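Long-range contacts in xylan esterase 1 (Thermoanaerobacterium sp. 'JW/SL YS485', PDB 3FCY), which probably hydrolyses acetyl esters of xylan, as a carbohydrate esterase of family CE7 built on an alpha/beta-hydrolase fold: residues N44-F50 with G275-N281; E52-R56 with A172-L176; G167-A172 with V270-Y276; F233-Y237 with A249-I253. All coordinates share one frame; numbering follows the deposited sequence.

Contact 1 of 4, residues N44-F50 with G275-N281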
loop_
_atom_site.group_PDB
_atom_site.type_symbol
_atom_site.label_atom_id
_atom_site.label_comp_id
_atom_site.label_asym_id
_atom_site.label_seq_id
_atom_site.Cartn_x
_atom_site.Cartn_y
_atom_site.Cartn_z
ATOM N N ASN A 44 3.785 -31.117 4.766
ATOM C CA ASN A 44 2.866 -31.335 5.879
ATOM C C ASN A 44 2.760 -32.821 6.206
ATOM O O ASN A 44 2.606 -33.651 5.312
ATOM C CB ASN A 44 1.475 -30.790 5.554
ATOM C CG ASN A 44 0.672 -30.487 6.801
ATOM O OD1 ASN A 44 0.838 -29.431 7.413
ATOM N ND2 ASN A 44 -0.186 -31.420 7.199
ATOM N N PRO A 45 2.841 -33.176 7.498
ATOM C CA PRO A 45 2.750 -34.581 7.902
ATOM C C PRO A 45 1.398 -35.210 7.573
ATOM O O PRO A 45 0.438 -34.516 7.232
ATOM C CB PRO A 45 2.995 -34.527 9.410
ATOM C CG PRO A 45 3.853 -33.303 9.576
ATOM C CD PRO A 45 3.183 -32.323 8.648
ATOM N N CYS A 46 1.344 -36.534 7.668
ATOM C CA CYS A 46 0.125 -37.289 7.416
ATOM C C CYS A 46 -0.074 -38.202 8.620
ATOM O O CYS A 46 0.779 -39.034 8.920
ATOM C CB CYS A 46 0.264 -38.130 6.147
ATOM S SG CYS A 46 -1.235 -39.042 5.706
ATOM N N PRO A 47 -1.201 -38.052 9.334
ATOM C CA PRO A 47 -1.454 -38.897 10.504
ATOM C C PRO A 47 -1.272 -40.380 10.187
ATOM O O PRO A 47 -1.567 -40.827 9.077
ATOM C CB PRO A 47 -2.897 -38.559 10.867
ATOM C CG PRO A 47 -3.022 -37.128 10.436
ATOM C CD PRO A 47 -2.328 -37.134 9.094
ATOM N N GLU A 48 -0.783 -41.135 11.164
ATOM C CA GLU A 48 -0.574 -42.565 10.985
ATOM C C GLU A 48 -1.881 -43.316 10.806
ATOM O O GLU A 48 -1.915 -44.366 10.171
ATOM C CB GLU A 48 0.190 -43.142 12.175
ATOM C CG GLU A 48 1.689 -43.151 11.964
ATOM C CD GLU A 48 2.079 -43.941 10.730
ATOM O OE1 GLU A 48 1.813 -45.163 10.695
ATOM O OE2 GLU A 48 2.646 -43.340 9.791
ATOM N N ASP A 49 -2.958 -42.774 11.365
ATOM C CA ASP A 49 -4.270 -43.402 11.260
ATOM C C ASP A 49 -5.130 -42.684 10.223
ATOM O O ASP A 49 -6.360 -42.731 10.283
ATOM C CB ASP A 49 -4.965 -43.375 12.625
ATOM C CG ASP A 49 -5.254 -41.960 13.106
ATOM O OD1 ASP A 49 -4.430 -41.061 12.833
ATOM O OD2 ASP A 49 -6.296 -41.750 13.764
ATOM N N PHE A 50 -4.471 -42.027 9.270
ATOM C CA PHE A 50 -5.158 -41.287 8.212
ATOM C C PHE A 50 -6.248 -42.125 7.547
ATOM O O PHE A 50 -7.398 -41.695 7.436
ATOM C CB PHE A 50 -4.155 -40.831 7.143
ATOM C CG PHE A 50 -4.756 -39.941 6.085
ATOM C CD1 PHE A 50 -4.926 -38.578 6.315
ATOM C CD2 PHE A 50 -5.184 -40.470 4.871
ATOM C CE1 PHE A 50 -5.516 -37.756 5.355
ATOM C CE2 PHE A 50 -5.779 -39.654 3.900
ATOM C CZ PHE A 50 -5.944 -38.296 4.145
ATOM N N GLY A 275 -3.145 -32.559 8.945
ATOM C CA GLY A 275 -2.873 -33.547 7.917
ATOM C C GLY A 275 -4.121 -34.312 7.518
ATOM O O GLY A 275 -4.215 -34.824 6.403
ATOM N N TYR A 276 -5.089 -34.393 8.427
ATOM C CA TYR A 276 -6.337 -35.096 8.146
ATOM C C TYR A 276 -7.129 -34.434 7.029
ATOM O O TYR A 276 -7.882 -35.102 6.314
ATOM C CB TYR A 276 -7.219 -35.155 9.394
ATOM C CG TYR A 276 -6.747 -36.121 10.450
ATOM C CD1 TYR A 276 -6.656 -37.491 10.184
ATOM C CD2 TYR A 276 -6.414 -35.675 11.725
ATOM C CE1 TYR A 276 -6.247 -38.391 11.171
ATOM C CE2 TYR A 276 -6.004 -36.562 12.714
ATOM C CZ TYR A 276 -5.924 -37.917 12.432
ATOM O OH TYR A 276 -5.518 -38.787 13.418
ATOM N N ILE A 277 -6.970 -33.120 6.885
ATOM C CA ILE A 277 -7.697 -32.392 5.855
ATOM C C ILE A 277 -6.777 -31.761 4.820
ATOM O O ILE A 277 -7.106 -30.739 4.215
ATOM C CB ILE A 277 -8.608 -31.304 6.479
ATOM C CG1 ILE A 277 -7.776 -30.321 7.309
ATOM C CG2 ILE A 277 -9.669 -31.968 7.355
ATOM C CD1 ILE A 277 -8.585 -29.167 7.877
ATOM N N ASP A 278 -5.618 -32.385 4.631
ATOM C CA ASP A 278 -4.627 -31.938 3.658
ATOM C C ASP A 278 -4.912 -32.757 2.401
ATOM O O ASP A 278 -4.621 -33.958 2.368
ATOM C CB ASP A 278 -3.217 -32.251 4.176
ATOM C CG ASP A 278 -2.123 -31.767 3.241
ATOM O OD1 ASP A 278 -2.416 -31.517 2.056
ATOM O OD2 ASP A 278 -0.963 -31.649 3.692
ATOM N N VAL A 279 -5.482 -32.127 1.375
ATOM C CA VAL A 279 -5.814 -32.849 0.146
ATOM C C VAL A 279 -4.651 -33.593 -0.501
ATOM O O VAL A 279 -4.866 -34.565 -1.231
ATOM C CB VAL A 279 -6.460 -31.925 -0.921
ATOM C CG1 VAL A 279 -7.787 -31.398 -0.405
ATOM C CG2 VAL A 279 -5.517 -30.785 -1.286
ATOM N N LYS A 280 -3.421 -33.159 -0.240
ATOM C CA LYS A 280 -2.282 -33.848 -0.829
ATOM C C LYS A 280 -2.206 -35.260 -0.248
ATOM O O LYS A 280 -1.598 -36.146 -0.848
ATOM C CB LYS A 280 -0.974 -33.097 -0.553
ATOM C CG LYS A 280 -0.222 -33.581 0.675
ATOM C CD LYS A 280 1.076 -32.823 0.870
ATOM C CE LYS A 280 1.900 -33.442 1.985
ATOM N NZ LYS A 280 1.105 -33.612 3.234
ATOM N N ASN A 281 -2.822 -35.468 0.916
ATOM C CA ASN A 281 -2.810 -36.786 1.552
ATOM C C ASN A 281 -3.926 -37.678 1.009
ATOM O O ASN A 281 -3.793 -38.901 0.971
ATOM C CB ASN A 281 -2.949 -36.672 3.076
ATOM C CG ASN A 281 -1.717 -36.067 3.743
ATOM O OD1 ASN A 281 -0.600 -36.192 3.245
ATOM N ND2 ASN A 281 -1.919 -35.424 4.888
#

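Contact 2 of 4, residues E52-R56 with A172-L176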
loop_
_atom_site.group_PDB
_atom_site.type_symbol
_atom_site.label_atom_id
_atom_site.label_comp_id
_atom_site.label_asym_id
_atom_site.label_seq_id
_atom_site.Cartn_x
_atom_site.Cartn_y
_atom_site.Cartn_z
ATOM N N GLU A 52 -7.680 -44.985 8.577
ATOM C CA GLU A 52 -8.729 -45.376 9.510
ATOM C C GLU A 52 -9.659 -44.195 9.768
ATOM O O GLU A 52 -10.880 -44.345 9.809
ATOM C CB GLU A 52 -8.129 -45.845 10.838
ATOM C CG GLU A 52 -7.200 -47.042 10.721
ATOM C CD GLU A 52 -5.739 -46.649 10.615
ATOM O OE1 GLU A 52 -5.357 -45.980 9.626
ATOM O OE2 GLU A 52 -4.968 -47.012 11.533
ATOM N N TYR A 53 -9.065 -43.018 9.946
ATOM C CA TYR A 53 -9.819 -41.791 10.198
ATOM C C TYR A 53 -10.873 -41.576 9.121
ATOM O O TYR A 53 -12.050 -41.362 9.419
ATOM C CB TYR A 53 -8.859 -40.599 10.218
ATOM C CG TYR A 53 -9.522 -39.240 10.327
ATOM C CD1 TYR A 53 -9.859 -38.700 11.572
ATOM C CD2 TYR A 53 -9.763 -38.471 9.188
ATOM C CE1 TYR A 53 -10.412 -37.416 11.676
ATOM C CE2 TYR A 53 -10.318 -37.189 9.281
ATOM C CZ TYR A 53 -10.634 -36.667 10.524
ATOM O OH TYR A 53 -11.140 -35.391 10.618
ATOM N N TRP A 54 -10.444 -41.638 7.866
ATOM C CA TRP A 54 -11.352 -41.435 6.746
ATOM C C TRP A 54 -12.327 -42.577 6.479
ATOM O O TRP A 54 -13.452 -42.334 6.036
ATOM C CB TRP A 54 -10.557 -41.085 5.484
ATOM C CG TRP A 54 -10.160 -39.653 5.492
ATOM C CD1 TRP A 54 -8.909 -39.142 5.682
ATOM C CD2 TRP A 54 -11.046 -38.530 5.395
ATOM N NE1 TRP A 54 -8.962 -37.764 5.715
ATOM C CE2 TRP A 54 -10.261 -37.364 5.541
ATOM C CE3 TRP A 54 -12.429 -38.397 5.206
ATOM C CZ2 TRP A 54 -10.815 -36.078 5.503
ATOM C CZ3 TRP A 54 -12.982 -37.113 5.169
ATOM C CH2 TRP A 54 -12.171 -35.972 5.317
ATOM N N ASN A 55 -11.916 -43.816 6.743
ATOM C CA ASN A 55 -12.835 -44.934 6.540
ATOM C C ASN A 55 -13.974 -44.779 7.539
ATOM O O ASN A 55 -15.125 -45.093 7.246
ATOM C CB ASN A 55 -12.133 -46.277 6.755
ATOM C CG ASN A 55 -11.163 -46.605 5.644
ATOM O OD1 ASN A 55 -11.403 -46.270 4.482
ATOM N ND2 ASN A 55 -10.066 -47.274 5.988
ATOM N N ARG A 56 -13.632 -44.279 8.722
ATOM C CA ARG A 56 -14.602 -44.044 9.786
ATOM C C ARG A 56 -15.561 -42.933 9.355
ATOM O O ARG A 56 -16.779 -43.050 9.509
ATOM C CB ARG A 56 -13.861 -43.624 11.054
ATOM C CG ARG A 56 -14.730 -43.330 12.265
ATOM C CD ARG A 56 -13.888 -42.606 13.307
ATOM N NE ARG A 56 -12.592 -43.261 13.470
ATOM C CZ ARG A 56 -11.466 -42.628 13.773
ATOM N NH1 ARG A 56 -11.466 -41.315 13.951
ATOM N NH2 ARG A 56 -10.333 -43.308 13.879
ATOM N N ALA A 172 -10.427 -34.728 16.492
ATOM C CA ALA A 172 -10.173 -34.719 15.051
ATOM C C ALA A 172 -11.421 -35.012 14.217
ATOM O O ALA A 172 -11.597 -34.447 13.133
ATOM C CB ALA A 172 -9.071 -35.718 14.706
ATOM N N ASP A 173 -12.287 -35.888 14.719
ATOM C CA ASP A 173 -13.506 -36.243 13.993
ATOM C C ASP A 173 -14.533 -35.107 13.953
ATOM O O ASP A 173 -15.577 -35.240 13.317
ATOM C CB ASP A 173 -14.159 -37.490 14.609
ATOM C CG ASP A 173 -13.317 -38.752 14.439
ATOM O OD1 ASP A 173 -13.782 -39.830 14.865
ATOM O OD2 ASP A 173 -12.198 -38.678 13.887
ATOM N N ASN A 174 -14.243 -33.998 14.631
ATOM C CA ASN A 174 -15.165 -32.860 14.656
ATOM C C ASN A 174 -14.653 -31.667 13.851
ATOM O O ASN A 174 -15.211 -30.566 13.923
ATOM C CB ASN A 174 -15.441 -32.422 16.099
ATOM C CG ASN A 174 -16.062 -33.528 16.937
ATOM O OD1 ASN A 174 -16.976 -34.226 16.489
ATOM N ND2 ASN A 174 -15.577 -33.684 18.166
ATOM N N MET A 175 -13.588 -31.882 13.085
ATOM C CA MET A 175 -13.027 -30.812 12.266
ATOM C C MET A 175 -14.014 -30.511 11.143
ATOM O O MET A 175 -14.442 -31.412 10.425
ATOM C CB MET A 175 -11.665 -31.242 11.729
ATOM C CG MET A 175 -10.623 -31.338 12.837
ATOM S SD MET A 175 -9.065 -32.056 12.326
ATOM C CE MET A 175 -8.320 -30.678 11.460
ATOM N N LEU A 176 -14.384 -29.241 11.003
ATOM C CA LEU A 176 -15.364 -28.838 10.002
ATOM C C LEU A 176 -15.070 -29.227 8.553
ATOM O O LEU A 176 -15.981 -29.636 7.841
ATOM C CB LEU A 176 -15.624 -27.329 10.084
ATOM C CG LEU A 176 -16.692 -26.797 9.125
ATOM C CD1 LEU A 176 -18.008 -27.537 9.349
ATOM C CD2 LEU A 176 -16.881 -25.295 9.332
HETATM O O HOH W 1 -13.215 -39.456 11.099
#

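Contact 3 of 4, residues G167-A172 with V270-Y276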
loop_
_atom_site.group_PDB
_atom_site.type_symbol
_atom_site.label_atom_id
_atom_site.label_comp_id
_atom_site.label_asym_id
_atom_site.label_seq_id
_atom_site.Cartn_x
_atom_site.Cartn_y
_atom_site.Cartn_z
ATOM N N GLY A 167 -12.594 -26.386 14.778
ATOM C CA GLY A 167 -12.643 -27.714 15.363
ATOM C C GLY A 167 -11.254 -28.303 15.555
ATOM O O GLY A 167 -11.104 -29.474 15.920
ATOM N N LEU A 168 -10.228 -27.492 15.316
ATOM C CA LEU A 168 -8.849 -27.948 15.461
ATOM C C LEU A 168 -8.498 -28.315 16.910
ATOM O O LEU A 168 -7.706 -29.227 17.141
ATOM C CB LEU A 168 -7.887 -26.878 14.934
ATOM C CG LEU A 168 -6.389 -27.215 14.913
ATOM C CD1 LEU A 168 -6.137 -28.459 14.067
ATOM C CD2 LEU A 168 -5.617 -26.033 14.361
ATOM N N ASP A 169 -9.075 -27.608 17.883
ATOM C CA ASP A 169 -8.814 -27.909 19.295
ATOM C C ASP A 169 -9.843 -28.894 19.853
ATOM O O ASP A 169 -9.865 -29.165 21.052
ATOM C CB ASP A 169 -8.841 -26.641 20.161
ATOM C CG ASP A 169 -7.631 -25.756 19.949
ATOM O OD1 ASP A 169 -6.532 -26.287 19.676
ATOM O OD2 ASP A 169 -7.776 -24.522 20.077
ATOM N N ASP A 170 -10.703 -29.410 18.985
ATOM C CA ASP A 170 -11.722 -30.374 19.388
ATOM C C ASP A 170 -11.216 -31.730 18.883
ATOM O O ASP A 170 -10.102 -31.819 18.360
ATOM C CB ASP A 170 -13.041 -30.052 18.675
ATOM C CG ASP A 170 -14.248 -30.672 19.354
ATOM O OD1 ASP A 170 -14.173 -31.852 19.756
ATOM O OD2 ASP A 170 -15.281 -29.976 19.472
ATOM N N ASP A 171 -12.011 -32.785 19.037
ATOM C CA ASP A 171 -11.590 -34.093 18.539
ATOM C C ASP A 171 -11.422 -34.023 17.022
ATOM O O ASP A 171 -12.188 -33.338 16.342
ATOM C CB ASP A 171 -12.623 -35.167 18.878
ATOM C CG ASP A 171 -12.162 -36.554 18.468
ATOM O OD1 ASP A 171 -11.248 -37.095 19.127
ATOM O OD2 ASP A 171 -12.700 -37.099 17.480
ATOM N N ALA A 172 -10.427 -34.728 16.492
ATOM C CA ALA A 172 -10.173 -34.719 15.051
ATOM C C ALA A 172 -11.421 -35.012 14.217
ATOM O O ALA A 172 -11.597 -34.447 13.133
ATOM C CB ALA A 172 -9.071 -35.718 14.706
ATOM N N VAL A 270 0.019 -29.913 15.740
ATOM C CA VAL A 270 -0.922 -29.061 15.027
ATOM C C VAL A 270 -0.944 -29.399 13.539
ATOM O O VAL A 270 -2.005 -29.661 12.971
ATOM C CB VAL A 270 -0.567 -27.566 15.209
ATOM C CG1 VAL A 270 -1.447 -26.700 14.316
ATOM C CG2 VAL A 270 -0.761 -27.170 16.667
ATOM N N PHE A 271 0.228 -29.403 12.910
ATOM C CA PHE A 271 0.293 -29.706 11.489
ATOM C C PHE A 271 -0.056 -31.154 11.165
ATOM O O PHE A 271 -0.561 -31.439 10.084
ATOM C CB PHE A 271 1.666 -29.337 10.926
ATOM C CG PHE A 271 1.849 -27.860 10.727
ATOM C CD1 PHE A 271 2.721 -27.131 11.532
ATOM C CD2 PHE A 271 1.122 -27.187 9.749
ATOM C CE1 PHE A 271 2.862 -25.753 11.366
ATOM C CE2 PHE A 271 1.256 -25.808 9.576
ATOM C CZ PHE A 271 2.127 -25.090 10.385
ATOM N N THR A 272 0.202 -32.068 12.097
ATOM C CA THR A 272 -0.131 -33.470 11.869
ATOM C C THR A 272 -1.648 -33.594 11.855
ATOM O O THR A 272 -2.218 -34.294 11.018
ATOM C CB THR A 272 0.438 -34.385 12.982
ATOM O OG1 THR A 272 1.872 -34.355 12.938
ATOM C CG2 THR A 272 -0.040 -35.819 12.797
ATOM N N LYS A 273 -2.301 -32.909 12.786
ATOM C CA LYS A 273 -3.753 -32.939 12.861
ATOM C C LYS A 273 -4.350 -32.316 11.599
ATOM O O LYS A 273 -5.353 -32.803 11.067
ATOM C CB LYS A 273 -4.230 -32.193 14.103
ATOM C CG LYS A 273 -5.682 -32.445 14.442
ATOM C CD LYS A 273 -5.987 -31.972 15.851
ATOM C CE LYS A 273 -7.427 -32.258 16.239
ATOM N NZ LYS A 273 -7.683 -31.829 17.642
ATOM N N LEU A 274 -3.729 -31.241 11.115
ATOM C CA LEU A 274 -4.198 -30.591 9.891
ATOM C C LEU A 274 -3.987 -31.556 8.722
ATOM O O LEU A 274 -4.567 -31.395 7.646
ATOM C CB LEU A 274 -3.427 -29.289 9.640
ATOM C CG LEU A 274 -3.740 -28.107 10.570
ATOM C CD1 LEU A 274 -2.802 -26.950 10.263
ATOM C CD2 LEU A 274 -5.190 -27.681 10.398
ATOM N N GLY A 275 -3.145 -32.559 8.945
ATOM C CA GLY A 275 -2.873 -33.547 7.917
ATOM C C GLY A 275 -4.121 -34.312 7.518
ATOM O O GLY A 275 -4.215 -34.824 6.403
ATOM N N TYR A 276 -5.089 -34.393 8.427
ATOM C CA TYR A 276 -6.337 -35.096 8.146
ATOM C C TYR A 276 -7.129 -34.434 7.029
ATOM O O TYR A 276 -7.882 -35.102 6.314
ATOM C CB TYR A 276 -7.219 -35.155 9.394
ATOM C CG TYR A 276 -6.747 -36.121 10.450
ATOM C CD1 TYR A 276 -6.656 -37.491 10.184
ATOM C CD2 TYR A 276 -6.414 -35.675 11.725
ATOM C CE1 TYR A 276 -6.247 -38.391 11.171
ATOM C CE2 TYR A 276 -6.004 -36.562 12.714
ATOM C CZ TYR A 276 -5.924 -37.917 12.432
ATOM O OH TYR A 276 -5.518 -38.787 13.418
#

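Contact 4 of 4, residues F233-Y237 with A249-I253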
loop_
_atom_site.group_PDB
_atom_site.type_symbol
_atom_site.label_atom_id
_atom_site.label_comp_id
_atom_site.label_asym_id
_atom_site.label_seq_id
_atom_site.Cartn_x
_atom_site.Cartn_y
_atom_site.Cartn_z
ATOM N N PHE A 233 -6.543 -25.074 -3.023
ATOM C CA PHE A 233 -6.341 -24.540 -1.680
ATOM C C PHE A 233 -6.491 -25.775 -0.780
ATOM O O PHE A 233 -6.976 -26.809 -1.243
ATOM C CB PHE A 233 -7.456 -23.521 -1.410
ATOM C CG PHE A 233 -7.422 -22.883 -0.044
ATOM C CD1 PHE A 233 -6.309 -22.175 0.393
ATOM C CD2 PHE A 233 -8.558 -22.914 0.770
ATOM C CE1 PHE A 233 -6.327 -21.499 1.615
ATOM C CE2 PHE A 233 -8.585 -22.243 1.990
ATOM C CZ PHE A 233 -7.466 -21.534 2.412
ATOM N N LEU A 234 -6.068 -25.676 0.478
ATOM C CA LEU A 234 -6.176 -26.785 1.436
ATOM C C LEU A 234 -5.160 -27.900 1.206
ATOM O O LEU A 234 -5.459 -29.080 1.412
ATOM C CB LEU A 234 -7.586 -27.387 1.402
ATOM C CG LEU A 234 -8.768 -26.441 1.638
ATOM C CD1 LEU A 234 -10.064 -27.226 1.473
ATOM C CD2 LEU A 234 -8.684 -25.813 3.031
ATOM N N SER A 235 -3.953 -27.530 0.805
ATOM C CA SER A 235 -2.925 -28.521 0.542
ATOM C C SER A 235 -1.557 -28.175 1.114
ATOM O O SER A 235 -1.088 -27.045 0.980
ATOM C CB SER A 235 -2.789 -28.725 -0.970
ATOM O OG SER A 235 -1.673 -29.542 -1.291
ATOM N N ASP A 236 -0.928 -29.150 1.768
ATOM C CA ASP A 236 0.425 -28.965 2.281
ATOM C C ASP A 236 0.554 -27.745 3.202
ATOM O O ASP A 236 1.412 -26.891 2.999
ATOM C CB ASP A 236 1.347 -28.825 1.065
ATOM C CG ASP A 236 2.778 -29.220 1.347
ATOM O OD1 ASP A 236 3.061 -29.818 2.404
ATOM O OD2 ASP A 236 3.622 -28.932 0.480
ATOM N N TYR A 237 -0.297 -27.683 4.221
ATOM C CA TYR A 237 -0.309 -26.566 5.170
ATOM C C TYR A 237 1.064 -26.127 5.681
ATOM O O TYR A 237 1.411 -24.954 5.580
ATOM C CB TYR A 237 -1.221 -26.911 6.353
ATOM C CG TYR A 237 -2.652 -27.189 5.935
ATOM C CD1 TYR A 237 -3.461 -26.177 5.409
ATOM C CD2 TYR A 237 -3.189 -28.471 6.042
ATOM C CE1 TYR A 237 -4.769 -26.441 4.997
ATOM C CE2 TYR A 237 -4.492 -28.744 5.636
ATOM C CZ TYR A 237 -5.274 -27.730 5.116
ATOM O OH TYR A 237 -6.554 -28.018 4.713
ATOM N N ALA A 249 -5.382 -16.122 2.333
ATOM C CA ALA A 249 -6.322 -17.221 2.554
ATOM C C ALA A 249 -5.912 -18.149 3.700
ATOM O O ALA A 249 -6.766 -18.736 4.365
ATOM C CB ALA A 249 -6.498 -18.026 1.267
ATOM N N TYR A 250 -4.609 -18.271 3.932
ATOM C CA TYR A 250 -4.089 -19.133 4.992
ATOM C C TYR A 250 -3.736 -18.384 6.282
ATOM O O TYR A 250 -3.058 -18.928 7.158
ATOM C CB TYR A 250 -2.847 -19.872 4.491
ATOM C CG TYR A 250 -3.129 -21.024 3.544
ATOM C CD1 TYR A 250 -3.766 -22.184 3.994
ATOM C CD2 TYR A 250 -2.715 -20.974 2.210
ATOM C CE1 TYR A 250 -3.981 -23.271 3.140
ATOM C CE2 TYR A 250 -2.927 -22.058 1.343
ATOM C CZ TYR A 250 -3.560 -23.202 1.819
ATOM O OH TYR A 250 -3.764 -24.275 0.977
ATOM N N GLN A 251 -4.199 -17.144 6.400
ATOM C CA GLN A 251 -3.916 -16.320 7.579
ATOM C C GLN A 251 -4.292 -16.974 8.913
ATOM O O GLN A 251 -3.597 -16.800 9.916
ATOM C CB GLN A 251 -4.649 -14.978 7.460
ATOM C CG GLN A 251 -4.478 -14.051 8.664
ATOM C CD GLN A 251 -3.042 -13.608 8.865
ATOM O OE1 GLN A 251 -2.403 -13.104 7.944
ATOM N NE2 GLN A 251 -2.529 -13.787 10.074
ATOM N N GLU A 252 -5.390 -17.722 8.920
ATOM C CA GLU A 252 -5.866 -18.364 10.140
ATOM C C GLU A 252 -4.866 -19.321 10.784
ATOM O O GLU A 252 -4.893 -19.519 11.997
ATOM C CB GLU A 252 -7.187 -19.079 9.867
ATOM C CG GLU A 252 -7.093 -20.267 8.923
ATOM C CD GLU A 252 -8.447 -20.650 8.370
ATOM O OE1 GLU A 252 -8.908 -19.988 7.416
ATOM O OE2 GLU A 252 -9.060 -21.600 8.897
ATOM N N ILE A 253 -3.982 -19.911 9.988
ATOM C CA ILE A 253 -2.983 -20.815 10.549
ATOM C C ILE A 253 -2.033 -19.995 11.419
ATOM O O ILE A 253 -1.615 -20.438 12.490
ATOM C CB ILE A 253 -2.184 -21.526 9.448
ATOM C CG1 ILE A 253 -3.095 -22.513 8.715
ATOM C CG2 ILE A 253 -0.980 -22.235 10.052
ATOM C CD1 ILE A 253 -2.460 -23.142 7.502
#

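Contact 1 of 4, residues N44-F50 with G275-N281
Pro47 covers one face of the Tyr276 ring: its CG stands 3.5 Å from the ring centroid of Tyr276 and 8° off the ring normal, a CH-pi contact over the face. Although the CB of Tyr276 leaves the backbone pointing away from loop 44-50, CG lies anti to the carbonyl carbon (chi1 -73°) and brings the phenol back to it. At the ring edge, Tyr276 OH donates to the syn lone pair of Asp49 OD1 at 2.6 Å, with carboxylate and ring planes 78° apart. Replacing Tyr276 by a leucine would remove both ring and hydroxyl and would probably leave Asp49 without this donor and Pro47 without its flat partner.

The Phe50 ring turns its edge to the backbone, CE1 lying 3.4 Å from Gly275 O, while its CZ meets Asn281 CB at 3.6 Å. In the plane of its own amide, Asn281 ND2 donates to Gly275 O at 2.8 Å; a second, weak bond runs from Asn281 ND2 to Pro45 O.

Three acceptors grip the buried ammonium of Lys280, whose chain bends at its last torsion. Lys280 NZ reaches Asn44 O at 2.6 Å, forms a salt bridge to Asp278 OD2 at 2.9 Å, the nitrogen standing above the carboxylate plane, and meets Asn281 OD1 at 3.1 Å. The other oxygen, Asp278 OD1, caps the backbone N of Lys280 and also accepts from Asp236 N.

Phe50 opens helix 50-62, Pro45 and Pro47 rest on helix 267-274, and Ile277 and Val279 pack on helix 176-192.

Contact 2 of 4, residues E52-R56 with A172-L176
Tyr53 points its phenol from helix 50-62 at the loop just before helix 176-192, CG being anti to the backbone N (chi1 174°). Tyr53 OH donates to Ala172 O at 2.7 Å, from 50° out of the carbonyl plane. Met175 N reaches Ala172 O from the opposite face, at 3.2 Å, so two donors hold one acceptor. Tyr53 CE1 packs on Ala172 CB, and the Tyr276 ring stacks on that of Tyr53.

Asp173 runs past the tyrosine in the opposite direction, its OD2 3.1 Å from Tyr53 CE1. Arg56 approaches Asp173 at about a right angle, guanidinium edge first: its NH1 is 2.7 Å from OD2 and 2.9 Å from OD1 of Asp173. Because one NH1 serves both oxygens, neither N-H points straight at its acceptor, and both hydrogen bonds are weak by angle although short; the planes stand 40° apart. A water over the Tyr53 ring donates to Tyr53 O and, weakly, to Asp173 OD2.

With an alanine at Tyr53, a gap would probably open beside Ala172 and its carbonyl lose one donor. The contact thus pairs a neutral phenol-to-backbone bond with a charge pair at the exposed Arg56, which is likely to stabilise the ionised Asp173.

Contact 3 of 4, residues G167-A172 with V270-Y276
The type I turn Gly167-Asp170, in the loop that leads to helix 176-192, is pinned by Lys273 of helix 267-274. Lys273 NZ donates to Leu168 O at 2.6 Å and to Asp170 O at 2.5 Å, so one ammonium ties together two carbonyls of the turn. The two bonds differ: the ammonium lies 40° out of the carbonyl plane at Leu168 but nearly along the C=O axis at Asp170, where the C=O...N angle is 171°. The lysine reaches this far because CG is anti to the backbone N (chi1 -166°) and the chain stays extended beyond it. Within the turn, Asp170 N bonds to Gly167 O at 3.1 Å. Gly167 has backbone angles at which a CB would press on the preceding carbonyl oxygen.

Leu168 CD1 lies 3.9 Å from Lys273 CD, the two side chains crossing at a slant, and the same methyl meets Leu274 CD2 at 3.9 Å. The other methyl, Leu168 CD2, approaches Val270 CG1 at 4.2 Å. At the C-terminal end of the loop segment, Ala172 CB touches Tyr276 CE2 at 3.8 Å.

The carboxylates of Asp169, Asp170 and Asp171 lie about 6 to 7 Å from the ammonium, so any help to its charge is probably long-range; Asp169 itself bonds to Tyr256, and Asp171 OD2 accepts from Asp173 N.

Helix 267-274 belongs to the excursion between strands 226-230 and 289-295, the place where alpha/beta hydrolases commonly carry an inserted cap, and here it clasps the loop after strand 136-140.

Contact 4 of 4, residues F233-Y237 with A249-I253
Phe233 and Tyr250 form the apolar centre, with Phe233 CE1 lying 3.2 Å above the ring plane of Tyr250, over its middle. The ring planes are 42° apart and the centroids 4.4 Å, so the phenylalanine dips one corner into the tyrosine face. Phe233 CG is anti to the backbone N (chi1 179°), which sends the ring toward segment 249-253, where its CE1 also meets Ala249 CB at 3.5 Å. Tyr237 approaches Tyr250 at about a right angle, with Tyr250 CE1 near the plane of the Tyr237 ring and 3.7 Å from Tyr237 CD1. Tyr237 CD1 also packs on Ile253 CD1.

At the polar edge, Tyr250 OH accepts two backbone N-H groups. Leu234 N is 2.7 Å from Tyr250 OH in a bent bond, whereas Ser235 N to Tyr250 OH is longer, 3.3 Å, and straighter, at 161°. The phenol thus satisfies two successive amides. Tyr237 OH bonds elsewhere, to Ile277 O.

The backbone of Phe233 bonds to Ser208, the predicted nucleophile, and the Phe233 ring meets that of Tyr117, a predicted substrate-binding residue. The loop after strand 226-230 thus borders the nucleophile elbow, consistent with an alpha/beta-hydrolase active site.

Contacts 1, 2 and 3 form one continuous patch, their centres 10 to 11 Å apart. Contacts 1 and 3 share Gly275 and Tyr276, contacts 2 and 3 share Ala172, and Trp54 NE1 to Tyr276 O, at 2.9 Å, joins contact 2 to contact 1. Contact 4 lies about 14 Å from contact 1 between centres, yet Asp236 links them through Asn44 N and Asp278 OD1. The centres of contacts 3 and 4 are about 13 Å apart, and Leu274 O packs on Tyr237 CE2 at 3.3 Å. Contact 4 borders the predicted active site: from the Tyr117 side chain, that of Phe233 is about 4 Å, Leu274 about 10 Å and Met175 about 12 Å; Ser208 is also about 4 Å from Phe233.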